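Local structure of chorismate mutase protein (Bartonella henselae, 3RMI) at residues A[52-57]-A[90-95]; A[38-43]-A[96-101]. The protein probably catalyses the rearrangement of chorismate to prephenate, as a dimeric, all-helical chorismate mutase of type II, here holding D-malate in its pocket. All coordinates share one frame; numbering follows the deposited sequence.

Contact 1: A[52-57]-A[90-95]; sequences PAVDPL and EVVHQH. With MLT (D-malate), chain D; EDO (1,2-ethanediol), chain B.
Ala53 and Val92 bring the backbones nearest to each other, CA to CA 5.5 Å, where the loop leading into helix 56-72 passes over one side of helix 77-106. Ala53 points its methyl at that helix and, being small, lets the loop come close: its CB packs on CB of His95 at 3.9 Å. Beside it Val54 lays CG2 over the fork of Val92, 4.0 Å from Val92 CG1, the two branched side chains crossing at a slant. With chi1 of 158°, Val92 has CG1 roughly anti to the backbone N, and both of its methyls meet Val54. Three-helix subunits paired as a dimer, with the ligand between helices, are the mark of the AroQ (type II) chorismate mutases, and here D-malate lies in such a pocket. The His95 ring borders it. His95 CE1 is 3.3 Å from malate O2, a van der Waals approach oblique to the ring, while Val91 CG1 sits over one face near the rim. Ala53 O comes to the ring edge, near its plane, but at 3.8 Å from His95 ND1 the two do not hydrogen-bond; Ala53 O has a weak bond from Lys46 NZ instead, and ND1 is buried without a partner. NE2 is bonded to Thr39 O of helix 4-48, which helps to hold the ring's rotation. Asp55 N-caps helix 56-72; its OD2 forms a salt bridge with Arg18 of the second subunit, an arginine that also hydrogen-bonds to malate.

Contact 2: A[38-43]-A[96-101]; sequences CTQAIG and EVIAEK. With MLT (D-malate), chain D.
Van der Waals packing carries the meeting of Ile98 with Gly43 and Gln40, with Ile98 as the main side chain. Its CG2 lies 3.7 Å from Gly43 O, and its CD1 stands 4.1 Å from Gln40 O, so the two ends of one branched side chain rest on the carbonyl oxygens of Gln40 and Gly43, three residues apart on helix 4-48. The first torsion, -68°, sets CG1 anti to the carbonyl carbon and CG2 anti to the backbone N, spreading the side chain to span one turn of the opposite helix. Gly43 has no side chain to fill the space that Ile98 CD1 occupies, and the CA atoms of Gly43 and Ile98 come to 6.3 Å. Gln40 adds its aliphatic part, CG lying 4.4 Å from Ile98 CD1, while its amide turns to another polar partner: NE2 is hydrogen-bonded to Gln94 OE1, one turn earlier on helix 77-106.

Ligand contacts come from a different side of helix 4-48. Ile42 CD1 meets malate C2 at 3.7 Å, and Thr39 CG2 is 3.9 Å from malate O5, giving the pocket an apolar patch among its polar groups. Thr39 and Ile42 also pack on Ile21 of the second subunit. Here, at residues 38-43, helix 4-48 lies between helix 77-106 and the second subunit, and Ile98 extends its packing along the same helix to Arg44 and Ala47.

Overall arrangement
Contacts 1 and 2 lie on the same side of the chain's centre, about 9 Å apart between their centres, and share helix 77-106, whose residues 90-95 and 96-101 follow directly on each other. Along the chain the order is 38-43, 52-57, 90-95, 96-101, so contact 2 encloses contact 1. Helix 77-106 meets helix 4-48 near its C-terminal end in contact 2 and the lead-in to helix 56-72 in contact 1. Two hydrogen bonds tie the contacts together, and the His95 ring packs on Gly43 and Ile42. Both border the malate, whose hydrogen-bonding partners are Arg35, Lys46, Arg58, Gln62 and Arg18 of the second subunit, consistent with an active site completed by dimerisation.

Contact 1: A[52-57]-A[90-95]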
loop_
_atom_site.group_PDB
_atom_site.type_symbol
_atom_site.label_atom_id
_atom_site.label_comp_id
_atom_site.label_asym_id
_atom_site.label_seq_id
_atom_site.Cartn_x
_atom_site.Cartn_y
_atom_site.Cartn_z
ATOM N N PRO A 52 14.838 -19.626 -2.737
ATOM C CA PRO A 52 15.428 -18.292 -2.799
ATOM C C PRO A 52 14.382 -17.218 -2.507
ATOM O O PRO A 52 13.194 -17.434 -2.754
ATOM C CB PRO A 52 15.896 -18.221 -4.251
ATOM C CG PRO A 52 14.731 -18.933 -5.000
ATOM C CD PRO A 52 14.216 -20.003 -4.025
ATOM N N ALA A 53 14.841 -16.088 -1.966
ATOM C CA ALA A 53 13.994 -14.937 -1.667
ATOM C C ALA A 53 13.291 -14.416 -2.912
ATOM O O ALA A 53 12.065 -14.234 -2.912
ATOM C CB ALA A 53 14.812 -13.819 -1.034
ATOM N N VAL A 54 14.055 -14.166 -3.968
ATOM C CA VAL A 54 13.474 -13.692 -5.224
ATOM C C VAL A 54 13.101 -14.883 -6.102
ATOM O O VAL A 54 13.945 -15.704 -6.490
ATOM C CB VAL A 54 14.411 -12.751 -5.997
ATOM C CG1 VAL A 54 13.675 -12.183 -7.221
ATOM C CG2 VAL A 54 14.925 -11.629 -5.075
ATOM N N ASP A 55 11.819 -14.958 -6.400
ATOM C CA ASP A 55 11.231 -16.013 -7.209
ATOM C C ASP A 55 10.653 -15.341 -8.475
ATOM O O ASP A 55 9.502 -14.914 -8.480
ATOM C CB ASP A 55 10.142 -16.652 -6.354
ATOM C CG ASP A 55 9.558 -17.901 -6.953
ATOM O OD1 ASP A 55 9.464 -18.001 -8.197
ATOM O OD2 ASP A 55 9.159 -18.773 -6.137
ATOM N N PRO A 56 11.466 -15.215 -9.541
ATOM C CA PRO A 56 11.087 -14.334 -10.661
ATOM C C PRO A 56 9.772 -14.691 -11.360
ATOM O O PRO A 56 9.007 -13.781 -11.693
ATOM C CB PRO A 56 12.269 -14.427 -11.643
ATOM C CG PRO A 56 13.226 -15.427 -11.098
ATOM C CD PRO A 56 12.665 -16.019 -9.829
ATOM N N LEU A 57 9.509 -15.981 -11.581
ATOM C CA LEU A 57 8.238 -16.416 -12.182
ATOM C C LEU A 57 7.047 -16.029 -11.314
ATOM O O LEU A 57 6.014 -15.647 -11.833
ATOM C CB LEU A 57 8.216 -17.929 -12.462
ATOM C CG LEU A 57 8.991 -18.412 -13.683
ATOM C CD1 LEU A 57 8.799 -19.945 -13.908
ATOM C CD2 LEU A 57 8.663 -17.625 -14.977
ATOM N N GLU A 90 9.965 -5.112 0.456
ATOM C CA GLU A 90 9.973 -5.351 1.878
ATOM C C GLU A 90 9.947 -6.845 2.131
ATOM O O GLU A 90 10.649 -7.351 2.994
ATOM C CB GLU A 90 8.765 -4.700 2.521
ATOM C CG GLU A 90 8.726 -4.857 4.025
ATOM C CD GLU A 90 9.909 -4.205 4.725
ATOM O OE1 GLU A 90 10.584 -3.344 4.106
ATOM O OE2 GLU A 90 10.148 -4.537 5.902
ATOM N N VAL A 91 9.121 -7.551 1.372
ATOM C CA VAL A 91 8.971 -9.000 1.543
ATOM C C VAL A 91 10.294 -9.721 1.303
ATOM O O VAL A 91 10.666 -10.612 2.060
ATOM C CB VAL A 91 7.882 -9.571 0.619
ATOM C CG1 VAL A 91 7.920 -11.101 0.623
ATOM C CG2 VAL A 91 6.494 -9.070 1.066
ATOM N N VAL A 92 11.011 -9.307 0.270
ATOM C CA VAL A 92 12.266 -9.939 -0.093
ATOM C C VAL A 92 13.287 -9.691 1.017
ATOM O O VAL A 92 14.010 -10.614 1.429
ATOM C CB VAL A 92 12.753 -9.436 -1.484
ATOM C CG1 VAL A 92 14.221 -9.645 -1.637
ATOM C CG2 VAL A 92 11.968 -10.130 -2.609
ATOM N N HIS A 93 13.329 -8.457 1.527
ATOM C CA HIS A 93 14.104 -8.164 2.724
ATOM C C HIS A 93 13.730 -9.104 3.871
ATOM O O HIS A 93 14.606 -9.673 4.528
ATOM C CB HIS A 93 13.915 -6.704 3.190
ATOM C CG HIS A 93 14.649 -6.374 4.466
ATOM N ND1 HIS A 93 14.006 -5.970 5.619
ATOM C CD2 HIS A 93 15.970 -6.422 4.773
ATOM C CE1 HIS A 93 14.897 -5.771 6.576
ATOM N NE2 HIS A 93 16.095 -6.037 6.087
ATOM N N GLN A 94 12.436 -9.267 4.130
ATOM C CA GLN A 94 12.023 -10.081 5.263
ATOM C C GLN A 94 12.397 -11.542 5.080
ATOM O O GLN A 94 12.738 -12.225 6.049
ATOM C CB GLN A 94 10.537 -9.958 5.514
ATOM C CG GLN A 94 10.189 -8.798 6.419
ATOM C CD GLN A 94 8.712 -8.792 6.822
ATOM O OE1 GLN A 94 7.997 -9.796 6.664
ATOM N NE2 GLN A 94 8.252 -7.655 7.336
ATOM N N HIS A 95 12.325 -12.018 3.842
ATOM C CA HIS A 95 12.720 -13.381 3.533
ATOM C C HIS A 95 14.194 -13.596 3.806
ATOM O O HIS A 95 14.584 -14.626 4.344
ATOM C CB HIS A 95 12.406 -13.709 2.070
ATOM C CG HIS A 95 10.957 -13.976 1.807
ATOM N ND1 HIS A 95 10.479 -14.307 0.561
ATOM C CD2 HIS A 95 9.888 -13.993 2.636
ATOM C CE1 HIS A 95 9.176 -14.506 0.629
ATOM N NE2 HIS A 95 8.792 -14.325 1.879
HETATM C C1 MLT D . 6.657 -14.443 -2.143
HETATM O O1 MLT D . 7.382 -15.455 -2.396
HETATM O O2 MLT D . 7.297 -13.440 -1.860
HETATM C C2 MLT D . 5.145 -14.447 -2.147
HETATM O O3 MLT D . 4.839 -15.447 -3.069
HETATM C C3 MLT D . 4.271 -13.262 -2.567
HETATM C C4 MLT D . 4.871 -11.843 -2.633
HETATM O O4 MLT D . 5.888 -11.569 -3.373
HETATM O O5 MLT D . 4.328 -10.890 -2.005
HETATM C C1 EDO B . 5.126 -6.313 9.927
HETATM O O1 EDO B . 5.072 -5.412 11.040
HETATM C C2 EDO B . 5.408 -5.497 8.673
HETATM O O2 EDO B . 6.630 -5.950 8.088
#

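Contact 2: A[38-43]-A[96-101]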
loop_
_atom_site.group_PDB
_atom_site.type_symbol
_atom_site.label_atom_id
_atom_site.label_comp_id
_atom_site.label_asym_id
_atom_site.label_seq_id
_atom_site.Cartn_x
_atom_site.Cartn_y
_atom_site.Cartn_z
ATOM N N CYS A 38 1.223 -13.786 6.146
ATOM C CA CYS A 38 1.376 -14.827 5.114
ATOM C C CYS A 38 2.751 -14.869 4.541
ATOM O O CYS A 38 3.334 -15.930 4.467
ATOM C CB CYS A 38 0.413 -14.635 3.954
ATOM S SG CYS A 38 -1.211 -15.077 4.381
ATOM N N THR A 39 3.282 -13.728 4.128
ATOM C CA THR A 39 4.607 -13.740 3.509
ATOM C C THR A 39 5.670 -14.140 4.499
ATOM O O THR A 39 6.734 -14.585 4.097
ATOM C CB THR A 39 5.001 -12.405 2.889
ATOM O OG1 THR A 39 4.932 -11.365 3.883
ATOM C CG2 THR A 39 4.120 -12.089 1.701
ATOM N N GLN A 40 5.427 -13.976 5.782
ATOM C CA GLN A 40 6.398 -14.425 6.784
ATOM C C GLN A 40 6.326 -15.928 6.955
ATOM O O GLN A 40 7.343 -16.568 7.239
ATOM C CB GLN A 40 6.194 -13.706 8.140
ATOM C CG GLN A 40 6.803 -12.278 8.150
ATOM C CD GLN A 40 6.248 -11.318 9.260
ATOM O OE1 GLN A 40 5.694 -11.755 10.282
ATOM N NE2 GLN A 40 6.423 -10.014 9.050
ATOM N N ALA A 41 5.130 -16.495 6.793
ATOM C CA ALA A 41 4.992 -17.936 6.788
ATOM C C ALA A 41 5.688 -18.499 5.530
ATOM O O ALA A 41 6.364 -19.515 5.608
ATOM C CB ALA A 41 3.527 -18.361 6.886
ATOM N N ILE A 42 5.612 -17.797 4.404
ATOM C CA ILE A 42 6.376 -18.185 3.208
ATOM C C ILE A 42 7.868 -18.068 3.472
ATOM O O ILE A 42 8.622 -18.947 3.089
ATOM C CB ILE A 42 5.986 -17.367 1.935
ATOM C CG1 ILE A 42 4.549 -17.710 1.516
ATOM C CG2 ILE A 42 6.979 -17.646 0.755
ATOM C CD1 ILE A 42 4.002 -16.850 0.355
ATOM N N GLY A 43 8.305 -17.002 4.141
ATOM C CA GLY A 43 9.745 -16.834 4.440
ATOM C C GLY A 43 10.350 -17.988 5.244
ATOM O O GLY A 43 11.485 -18.440 4.965
ATOM N N GLU A 96 15.009 -12.623 3.431
ATOM C CA GLU A 96 16.442 -12.686 3.693
ATOM C C GLU A 96 16.748 -12.634 5.194
ATOM O O GLU A 96 17.642 -13.353 5.662
ATOM C CB GLU A 96 17.180 -11.567 2.943
ATOM C CG GLU A 96 17.154 -11.748 1.405
ATOM C CD GLU A 96 17.666 -10.539 0.604
ATOM O OE1 GLU A 96 17.756 -9.400 1.149
ATOM O OE2 GLU A 96 17.965 -10.748 -0.601
ATOM N N VAL A 97 16.013 -11.809 5.948
ATOM C CA VAL A 97 16.223 -11.724 7.408
ATOM C C VAL A 97 15.882 -13.043 8.119
ATOM O O VAL A 97 16.615 -13.495 9.002
ATOM C CB VAL A 97 15.449 -10.536 8.053
ATOM C CG1 VAL A 97 15.440 -10.644 9.595
ATOM C CG2 VAL A 97 16.087 -9.210 7.619
ATOM N N ILE A 98 14.788 -13.670 7.713
ATOM C CA ILE A 98 14.430 -14.972 8.256
ATOM C C ILE A 98 15.511 -16.026 7.948
ATOM O O ILE A 98 15.832 -16.833 8.816
ATOM C CB ILE A 98 13.022 -15.396 7.770
ATOM C CG1 ILE A 98 11.966 -14.473 8.415
ATOM C CG2 ILE A 98 12.731 -16.835 8.113
ATOM C CD1 ILE A 98 10.720 -14.193 7.565
ATOM N N ALA A 99 16.102 -15.990 6.750
ATOM C CA ALA A 99 17.126 -16.979 6.353
ATOM C C ALA A 99 18.435 -16.808 7.113
ATOM O O ALA A 99 19.077 -17.795 7.500
ATOM C CB ALA A 99 17.393 -16.911 4.857
ATOM N N GLU A 100 18.842 -15.557 7.302
ATOM C CA GLU A 100 20.011 -15.254 8.119
ATOM C C GLU A 100 19.793 -15.739 9.563
ATOM O O GLU A 100 20.681 -16.335 10.153
ATOM C CB GLU A 100 20.331 -13.751 8.061
ATOM C CG GLU A 100 21.630 -13.328 8.764
ATOM C CD GLU A 100 22.885 -14.050 8.243
ATOM O OE1 GLU A 100 22.936 -14.404 7.039
ATOM O OE2 GLU A 100 23.827 -14.260 9.046
ATOM N N LYS A 101 18.592 -15.520 10.099
ATOM C CA LYS A 101 18.244 -15.954 11.457
ATOM C C LYS A 101 18.088 -17.487 11.593
ATOM O O LYS A 101 18.471 -18.042 12.629
ATOM C CB LYS A 101 17.002 -15.203 11.983
HETATM C C1 MLT D . 6.657 -14.443 -2.143
HETATM O O1 MLT D . 7.382 -15.455 -2.396
HETATM O O2 MLT D . 7.297 -13.440 -1.860
HETATM C C2 MLT D . 5.145 -14.447 -2.147
HETATM O O3 MLT D . 4.839 -15.447 -3.069
HETATM C C3 MLT D . 4.271 -13.262 -2.567
HETATM C C4 MLT D . 4.871 -11.843 -2.633
HETATM O O4 MLT D . 5.888 -11.569 -3.373
HETATM O O5 MLT D . 4.328 -10.890 -2.005
#